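Local coordinates for protein arginine kinase (Cydia pomonella granulosis virus, PDB 6VVG) that probably acts as a viral ATP-dependent serine/threonine protein kinase (PK-1), active through side-to-side dimers, at residues A[201-206]-A[250-255]; A[211-216]-A[255-260]. All blocks are in the same frame, centred on the assembly; numbering follows the deposited sequence.

Overall arrangement
Both interactions lie in the helical C-terminal lobe of the kinase fold, away from the nucleotide pocket, with centres about 9 Å apart. Both use helix 247-256; their segments overlap at Arg255, which takes no part in either contact. In interaction 1 the body of that helix packs on helix 192-208, with two residues on each side; in interaction 2 its C-terminal exit, through Leu257 alone, meets the loop that follows helix 192-208. Both contacts are buried and apolar, but the first is helix on helix and the smaller second is leucine against proline and phenylalanine in loops. They merge into one hydrophobic layer: Tyr204 CE1 lies 3.6 Å from Pro212 CA, and Val201 CG1 3.9 Å from Pro212 CD.

Interaction 1: A[201-206]-A[250-255]; sequences VVAYEI and NDFVRR
Tyr204 and Val253 mark the closest backbone approach, their CA atoms 6.0 Å apart, where helices 192-208 and 247-256 run roughly antiparallel at 145° with segment axes 9.4 Å apart. Val253 points at the partner helix and makes the largest single share of the contact by splitting its two methyls. CG2, which sits between its own backbone N and carbonyl carbon, meets the Tyr204 ring at CD2, 3.7 Å away. The other methyl, CG1, leans on the backbone instead, 4.0 Å from Tyr204 N, and lies beside the CB of Ala203. The Val253 and Tyr204 side chains cross at about a right angle. A chi1 of -166°, which turns CG of Tyr204 away from its own N, carries the ring across the flank of helix 247-256, roughly perpendicular to its axis, and its hydroxyl hydrogen-bonds to the carbonyl O of Pro240, which satisfies the polar end of a buried side chain. Ala203, one residue earlier, faces helix 247-256 directly, and its methyl meets the edge of the Phe252 ring near the ring plane, CB to CE2 4.0 Å. Phe252 turns its ring back toward helix 192-208; it also touches Ile122 of helix 115-133 and meets the rings of His274 and Phe276. On the side of helix 247-256 away from the contact, Arg255 NE forms a salt bridge with Asp251 OD2 at 3.0 Å. The small Ala203, also resting on Ile122, thus lies where three helices converge, the packing of helices E, F and H in the C-terminal lobe of a protein kinase.

Interaction 2: A[211-216]-A[255-260]; sequences YPFDIN and RMLALD
Pro212 and Phe213 close against Leu257, joining the loop after helix F to the end of helix H in the C-terminal lobe of the kinase fold; the Pro-Phe pair is a recurrent sequence at this point in protein kinases. Tyr211 starts the walk without touching the second segment. One face of its ring is covered by Pro212 CD, 3.4 Å above the plane and offset toward the rim, and its hydroxyl hydrogen-bonds to the carbonyl O of Val178. Pro212 points its CB at Leu257 and makes the contact with that atom; it also rests on Val201 and Tyr204 of helix 192-208, so that Pro212, Val201 and Leu257 meet as neighbours. The same CB sits over the centre of the Phe213 ring, 3.9 Å above its plane, a CH-pi-like packing within the loop. Phe213 leaves the backbone at an angle to the contact but brings the far end of its ring closer, with Tyr235 and Trp197 packed around it. Beyond it the chain turns away: Asp214 is the centre of an inverse gamma turn, with a weak bond from Ile215 N to Phe213 O at 3.1 Å, and Ile215 packs on Leu234 and Val178. Across the contact, Leu257 is the first residue to leave helical geometry after helix 247-256. The carbonyls of Ala258 and Leu259 that follow accept hydrogen bonds from NE and NH2 of Arg264, respectively, tying down the exit. With CD1 of Leu257 anti to CA (chi2 171°), this methyl is the one that reaches furthest and meets both partners at once, 4.0 Å from Pro212 CB and 4.3 Å from Phe213 CZ, oblique to the phenyl ring.

Interaction 1: A[201-206]-A[250-255]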
ATOM      1  N   VAL A 201      18.605   4.102  16.835  1.00 12.22           N
ATOM      2  CA  VAL A 201      19.877   3.435  16.581  1.00  9.21           C
ATOM      3  C   VAL A 201      20.730   4.269  15.634  1.00 11.39           C
ATOM      4  O   VAL A 201      21.935   4.449  15.852  1.00 11.40           O
ATOM      5  CB  VAL A 201      19.643   2.017  16.029  1.00 10.80           C
ATOM      6  CG1 VAL A 201      20.980   1.354  15.701  1.00 14.43           C
ATOM      7  CG2 VAL A 201      18.850   1.178  17.020  1.00  6.09           C
ATOM      8  N   VAL A 202      20.121   4.788  14.567  1.00  9.72           N
ATOM      9  CA  VAL A 202      20.854   5.641  13.636  1.00 10.49           C
ATOM     10  C   VAL A 202      21.428   6.850  14.362  1.00 10.27           C
ATOM     11  O   VAL A 202      22.585   7.229  14.144  1.00 10.44           O
ATOM     12  CB  VAL A 202      19.941   6.066  12.470  1.00  8.40           C
ATOM     13  CG1 VAL A 202      20.637   7.093  11.593  1.00  7.86           C
ATOM     14  CG2 VAL A 202      19.516   4.854  11.660  1.00 11.79           C
ATOM     15  N   ALA A 203      20.631   7.478  15.231  1.00  8.16           N
ATOM     16  CA  ALA A 203      21.098   8.662  15.945  1.00 12.53           C
ATOM     17  C   ALA A 203      22.285   8.322  16.835  1.00 13.07           C
ATOM     18  O   ALA A 203      23.284   9.050  16.869  1.00 12.23           O
ATOM     19  CB  ALA A 203      19.952   9.261  16.765  1.00  8.24           C
ATOM     20  N   TYR A 204      22.196   7.208  17.563  1.00 10.21           N
ATOM     21  CA  TYR A 204      23.326   6.788  18.382  1.00 11.13           C
ATOM     22  C   TYR A 204      24.561   6.547  17.525  1.00 11.79           C
ATOM     23  O   TYR A 204      25.680   6.895  17.918  1.00 10.26           O
ATOM     24  CB  TYR A 204      22.975   5.526  19.169  1.00 10.81           C
ATOM     25  CG  TYR A 204      23.958   5.239  20.283  1.00  9.45           C
ATOM     26  CD1 TYR A 204      25.207   4.682  20.016  1.00 14.30           C
ATOM     27  CD2 TYR A 204      23.648   5.545  21.599  1.00  9.33           C
ATOM     28  CE1 TYR A 204      26.112   4.436  21.034  1.00 12.99           C
ATOM     29  CE2 TYR A 204      24.543   5.295  22.621  1.00 11.17           C
ATOM     30  CZ  TYR A 204      25.770   4.742  22.334  1.00 12.30           C
ATOM     31  OH  TYR A 204      26.660   4.494  23.354  1.00 21.66           O
ATOM     32  N   GLU A 205      24.374   5.961  16.343  1.00 11.34           N
ATOM     33  CA  GLU A 205      25.512   5.583  15.514  1.00  8.96           C
ATOM     34  C   GLU A 205      26.206   6.808  14.935  1.00 11.63           C
ATOM     35  O   GLU A 205      27.438   6.901  14.964  1.00 14.83           O
ATOM     36  CB  GLU A 205      25.053   4.637  14.406  1.00 11.56           C
ATOM     37  CG  GLU A 205      24.714   3.247  14.923  1.00 11.26           C
ATOM     38  CD  GLU A 205      24.231   2.308  13.841  1.00 20.35           C
ATOM     39  OE1 GLU A 205      23.306   2.689  13.094  1.00 19.33           O
ATOM     40  OE2 GLU A 205      24.776   1.188  13.745  1.00 16.65           O
ATOM     41  N   ILE A 206      25.442   7.766  14.403  1.00 15.55           N
ATOM     42  CA  ILE A 206      26.106   8.930  13.823  1.00 10.21           C
ATOM     43  C   ILE A 206      26.708   9.809  14.912  1.00 12.74           C
ATOM     44  O   ILE A 206      27.752  10.438  14.703  1.00 12.57           O
ATOM     45  CB  ILE A 206      25.163   9.741  12.917  1.00  8.69           C
ATOM     46  CG1 ILE A 206      23.911  10.194  13.664  1.00 16.57           C
ATOM     47  CG2 ILE A 206      24.800   8.936  11.680  1.00 11.26           C
ATOM     48  CD1 ILE A 206      23.035  11.129  12.836  1.00 11.76           C
ATOM     49  N   ASN A 250      23.031  12.992  24.642  1.00 10.65           N
ATOM     50  CA  ASN A 250      22.987  11.726  25.361  1.00 11.71           C
ATOM     51  C   ASN A 250      21.578  11.434  25.857  1.00 13.52           C
ATOM     52  O   ASN A 250      21.057  10.336  25.650  1.00 15.59           O
ATOM     53  CB  ASN A 250      23.981  11.746  26.520  1.00 12.66           C
ATOM     54  CG  ASN A 250      25.371  11.323  26.092  1.00 19.70           C
ATOM     55  OD1 ASN A 250      25.597  10.167  25.726  1.00 13.96           O
ATOM     56  ND2 ASN A 250      26.310  12.258  26.125  1.00 15.83           N
ATOM     57  N   ASP A 251      20.928  12.417  26.484  1.00 11.41           N
ATOM     58  CA  ASP A 251      19.566  12.199  26.958  1.00 14.58           C
ATOM     59  C   ASP A 251      18.638  11.799  25.820  1.00 16.11           C
ATOM     60  O   ASP A 251      17.704  11.013  26.025  1.00 13.29           O
ATOM     61  CB  ASP A 251      19.040  13.456  27.650  1.00 15.64           C
ATOM     62  CG  ASP A 251      17.813  13.184  28.494  1.00 22.80           C
ATOM     63  OD1 ASP A 251      17.934  12.463  29.505  1.00 13.27           O
ATOM     64  OD2 ASP A 251      16.725  13.685  28.140  1.00 12.60           O
ATOM     65  N   PHE A 252      18.882  12.318  24.616  1.00 12.95           N
ATOM     66  CA  PHE A 252      18.058  11.959  23.467  1.00  9.06           C
ATOM     67  C   PHE A 252      18.150  10.467  23.172  1.00 13.58           C
ATOM     68  O   PHE A 252      17.128   9.780  23.071  1.00 11.61           O
ATOM     69  CB  PHE A 252      18.480  12.783  22.248  1.00 11.93           C
ATOM     70  CG  PHE A 252      17.640  12.541  21.024  1.00 10.04           C
ATOM     71  CD1 PHE A 252      16.331  12.991  20.964  1.00 10.40           C
ATOM     72  CD2 PHE A 252      18.162  11.865  19.933  1.00 10.53           C
ATOM     73  CE1 PHE A 252      15.556  12.768  19.838  1.00  9.32           C
ATOM     74  CE2 PHE A 252      17.391  11.637  18.805  1.00  9.72           C
ATOM     75  CZ  PHE A 252      16.090  12.092  18.757  1.00 12.78           C
ATOM     76  N   VAL A 253      19.370   9.938  23.042  1.00 10.23           N
ATOM     77  CA  VAL A 253      19.504   8.550  22.611  1.00 11.15           C
ATOM     78  C   VAL A 253      19.058   7.602  23.716  1.00 12.59           C
ATOM     79  O   VAL A 253      18.475   6.544  23.444  1.00 11.15           O
ATOM     80  CB  VAL A 253      20.942   8.253  22.142  1.00 10.86           C
ATOM     81  CG1 VAL A 253      21.318   9.179  20.985  1.00 17.63           C
ATOM     82  CG2 VAL A 253      21.930   8.379  23.286  1.00 12.31           C
ATOM     83  N   ARG A 254      19.307   7.962  24.978  1.00  9.91           N
ATOM     84  CA  ARG A 254      18.793   7.139  26.069  1.00 12.61           C
ATOM     85  C   ARG A 254      17.285   6.961  25.934  1.00 10.08           C
ATOM     86  O   ARG A 254      16.765   5.840  25.968  1.00  7.99           O
ATOM     87  CB  ARG A 254      19.106   7.760  27.435  1.00 17.99           C
ATOM     88  CG  ARG A 254      20.523   8.235  27.670  1.00 39.69           C
ATOM     89  CD  ARG A 254      21.540   7.088  27.721  1.00 43.90           C
ATOM     90  NE  ARG A 254      22.689   7.438  28.556  1.00 36.98           N
ATOM     91  CZ  ARG A 254      23.222   6.637  29.473  1.00 46.07           C
ATOM     92  NH1 ARG A 254      24.259   7.045  30.192  1.00 38.11           N
ATOM     93  NH2 ARG A 254      22.730   5.420  29.659  1.00 34.79           N
ATOM     94  N   ARG A 255      16.561   8.079  25.803  1.00  8.85           N
ATOM     95  CA  ARG A 255      15.104   8.039  25.748  1.00 10.89           C
ATOM     96  C   ARG A 255      14.600   7.504  24.417  1.00 11.42           C
ATOM     97  O   ARG A 255      13.494   6.960  24.363  1.00 14.14           O
ATOM     98  CB  ARG A 255      14.537   9.436  26.025  1.00 13.12           C
ATOM     99  CG  ARG A 255      14.917   9.957  27.416  1.00 13.10           C
ATOM    100  CD  ARG A 255      14.261  11.287  27.785  1.00 23.11           C
ATOM    101  NE  ARG A 255      14.665  11.712  29.126  1.00 36.90           N
ATOM    102  CZ  ARG A 255      13.907  11.591  30.212  1.00 39.05           C
ATOM    103  NH1 ARG A 255      12.689  11.073  30.120  1.00 38.66           N
ATOM    104  NH2 ARG A 255      14.362  11.997  31.390  1.00 36.68           N
TER

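Interaction 2: A[211-216]-A[255-260]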
ATOM      1  N   TYR A 211      27.828   1.306  17.420  1.00 15.66           N
ATOM      2  CA  TYR A 211      26.516   0.686  17.566  1.00 12.39           C
ATOM      3  C   TYR A 211      26.121   0.663  19.042  1.00 16.95           C
ATOM      4  O   TYR A 211      26.950   0.351  19.903  1.00 13.01           O
ATOM      5  CB  TYR A 211      26.543  -0.735  16.990  1.00 14.59           C
ATOM      6  CG  TYR A 211      25.247  -1.495  17.114  1.00 10.19           C
ATOM      7  CD1 TYR A 211      24.204  -1.291  16.220  1.00 16.37           C
ATOM      8  CD2 TYR A 211      25.070  -2.423  18.125  1.00 15.01           C
ATOM      9  CE1 TYR A 211      23.013  -1.986  16.344  1.00 11.53           C
ATOM     10  CE2 TYR A 211      23.891  -3.123  18.255  1.00 17.47           C
ATOM     11  CZ  TYR A 211      22.865  -2.900  17.366  1.00 11.72           C
ATOM     12  OH  TYR A 211      21.687  -3.598  17.504  1.00 18.77           O
ATOM     13  N   PRO A 212      24.871   1.007  19.365  1.00 13.62           N
ATOM     14  CA  PRO A 212      24.530   1.197  20.788  1.00 10.51           C
ATOM     15  C   PRO A 212      24.766  -0.025  21.661  1.00 11.02           C
ATOM     16  O   PRO A 212      25.282   0.117  22.776  1.00 19.76           O
ATOM     17  CB  PRO A 212      23.041   1.585  20.747  1.00 10.44           C
ATOM     18  CG  PRO A 212      22.550   1.176  19.350  1.00 11.54           C
ATOM     19  CD  PRO A 212      23.757   1.375  18.469  1.00 13.48           C
ATOM     20  N   PHE A 213      24.401  -1.218  21.202  1.00 13.87           N
ATOM     21  CA  PHE A 213      24.313  -2.386  22.068  1.00 15.05           C
ATOM     22  C   PHE A 213      25.510  -3.313  21.878  1.00 16.77           C
ATOM     23  O   PHE A 213      26.319  -3.162  20.962  1.00 18.18           O
ATOM     24  CB  PHE A 213      22.994  -3.117  21.808  1.00 12.26           C
ATOM     25  CG  PHE A 213      21.789  -2.218  21.889  1.00  9.15           C
ATOM     26  CD1 PHE A 213      21.416  -1.651  23.098  1.00 12.65           C
ATOM     27  CD2 PHE A 213      21.040  -1.925  20.761  1.00 11.42           C
ATOM     28  CE1 PHE A 213      20.319  -0.817  23.181  1.00 11.77           C
ATOM     29  CE2 PHE A 213      19.939  -1.090  20.841  1.00  9.32           C
ATOM     30  CZ  PHE A 213      19.580  -0.537  22.052  1.00  7.46           C
ATOM     31  N   ASP A 214      25.602  -4.296  22.775  1.00 18.98           N
ATOM     32  CA  ASP A 214      26.842  -5.032  23.025  1.00 23.87           C
ATOM     33  C   ASP A 214      26.930  -6.250  22.112  1.00 22.83           C
ATOM     34  O   ASP A 214      26.608  -7.380  22.487  1.00 34.02           O
ATOM     35  CB  ASP A 214      26.908  -5.431  24.496  1.00 23.69           C
ATOM     36  CG  ASP A 214      28.310  -5.776  24.964  1.00 35.23           C
ATOM     37  OD1 ASP A 214      29.266  -5.630  24.178  1.00 26.02           O
ATOM     38  OD2 ASP A 214      28.448  -6.203  26.133  1.00 33.77           O
ATOM     39  N   ILE A 215      27.418  -6.014  20.894  1.00 23.14           N
ATOM     40  CA  ILE A 215      27.709  -7.091  19.959  1.00 28.14           C
ATOM     41  C   ILE A 215      28.986  -6.768  19.193  1.00 37.35           C
ATOM     42  O   ILE A 215      29.463  -5.632  19.180  1.00 37.53           O
ATOM     43  CB  ILE A 215      26.555  -7.342  18.963  1.00 34.24           C
ATOM     44  CG1 ILE A 215      26.315  -6.109  18.089  1.00 26.77           C
ATOM     45  CG2 ILE A 215      25.278  -7.721  19.694  1.00 37.49           C
ATOM     46  CD1 ILE A 215      25.211  -6.293  17.054  1.00 41.15           C
ATOM     47  N   ASN A 216      29.530  -7.792  18.538  1.00 53.86           N
ATOM     48  CA  ASN A 216      30.680  -7.616  17.656  1.00 60.33           C
ATOM     49  C   ASN A 216      30.238  -6.918  16.373  1.00 71.66           C
ATOM     50  O   ASN A 216      29.727  -7.559  15.450  1.00 73.34           O
ATOM     51  CB  ASN A 216      31.338  -8.955  17.321  1.00 73.22           C
ATOM     52  CG  ASN A 216      32.679  -8.785  16.619  1.00 76.86           C
ATOM     53  OD1 ASN A 216      32.844  -7.914  15.761  1.00 76.33           O
ATOM     54  ND2 ASN A 216      33.644  -9.618  16.985  1.00 58.95           N
ATOM     55  N   ARG A 255      16.561   8.079  25.803  1.00  8.85           N
ATOM     56  CA  ARG A 255      15.104   8.039  25.748  1.00 10.89           C
ATOM     57  C   ARG A 255      14.600   7.504  24.417  1.00 11.42           C
ATOM     58  O   ARG A 255      13.494   6.960  24.363  1.00 14.14           O
ATOM     59  CB  ARG A 255      14.537   9.436  26.025  1.00 13.12           C
ATOM     60  CG  ARG A 255      14.917   9.957  27.416  1.00 13.10           C
ATOM     61  CD  ARG A 255      14.261  11.287  27.785  1.00 23.11           C
ATOM     62  NE  ARG A 255      14.665  11.712  29.126  1.00 36.90           N
ATOM     63  CZ  ARG A 255      13.907  11.591  30.212  1.00 39.05           C
ATOM     64  NH1 ARG A 255      12.689  11.073  30.120  1.00 38.66           N
ATOM     65  NH2 ARG A 255      14.362  11.997  31.390  1.00 36.68           N
ATOM     66  N   MET A 256      15.391   7.622  23.349  1.00  8.24           N
ATOM     67  CA  MET A 256      14.995   7.003  22.088  1.00 10.54           C
ATOM     68  C   MET A 256      15.032   5.481  22.184  1.00  9.75           C
ATOM     69  O   MET A 256      14.253   4.800  21.508  1.00 12.86           O
ATOM     70  CB  MET A 256      15.908   7.468  20.953  1.00  5.41           C
ATOM     71  CG  MET A 256      15.676   8.888  20.479  1.00 15.78           C
ATOM     72  SD  MET A 256      14.073   9.154  19.701  1.00 13.35           S
ATOM     73  CE  MET A 256      14.179   8.064  18.279  1.00  9.46           C
ATOM     74  N   LEU A 257      15.925   4.931  23.013  1.00  9.50           N
ATOM     75  CA  LEU A 257      16.180   3.495  23.046  1.00 10.83           C
ATOM     76  C   LEU A 257      15.788   2.866  24.378  1.00  9.31           C
ATOM     77  O   LEU A 257      16.239   1.758  24.694  1.00  7.28           O
ATOM     78  CB  LEU A 257      17.652   3.216  22.735  1.00  9.06           C
ATOM     79  CG  LEU A 257      18.067   3.699  21.342  1.00 12.56           C
ATOM     80  CD1 LEU A 257      19.559   3.620  21.102  1.00 13.23           C
ATOM     81  CD2 LEU A 257      17.305   2.892  20.276  1.00 11.06           C
ATOM     82  N   ALA A 258      14.949   3.541  25.158  1.00  8.28           N
ATOM     83  CA  ALA A 258      14.415   2.950  26.377  1.00  9.47           C
ATOM     84  C   ALA A 258      13.730   1.627  26.064  1.00  9.95           C
ATOM     85  O   ALA A 258      12.870   1.552  25.182  1.00 12.24           O
ATOM     86  CB  ALA A 258      13.427   3.913  27.036  1.00  9.17           C
ATOM     87  N   LEU A 259      14.124   0.574  26.784  1.00  7.67           N
ATOM     88  CA  LEU A 259      13.487  -0.724  26.588  1.00 11.74           C
ATOM     89  C   LEU A 259      11.977  -0.624  26.780  1.00  8.53           C
ATOM     90  O   LEU A 259      11.199  -1.111  25.952  1.00 11.56           O
ATOM     91  CB  LEU A 259      14.080  -1.752  27.551  1.00  6.02           C
ATOM     92  CG  LEU A 259      13.373  -3.109  27.579  1.00 12.30           C
ATOM     93  CD1 LEU A 259      13.357  -3.724  26.184  1.00  7.98           C
ATOM     94  CD2 LEU A 259      14.033  -4.047  28.581  1.00 19.64           C
ATOM     95  N   ASP A 260      11.550   0.001  27.875  1.00 10.99           N
ATOM     96  CA  ASP A 260      10.134   0.193  28.168  1.00 12.15           C
ATOM     97  C   ASP A 260       9.587   1.314  27.293  1.00 10.20           C
ATOM     98  O   ASP A 260      10.046   2.459  27.383  1.00 10.49           O
ATOM     99  CB  ASP A 260       9.956   0.523  29.650  1.00 12.36           C
ATOM    100  CG  ASP A 260       8.502   0.535  30.084  1.00 21.93           C
ATOM    101  OD1 ASP A 260       7.603   0.576  29.217  1.00 14.92           O
ATOM    102  OD2 ASP A 260       8.260   0.508  31.309  1.00 29.05           O
TER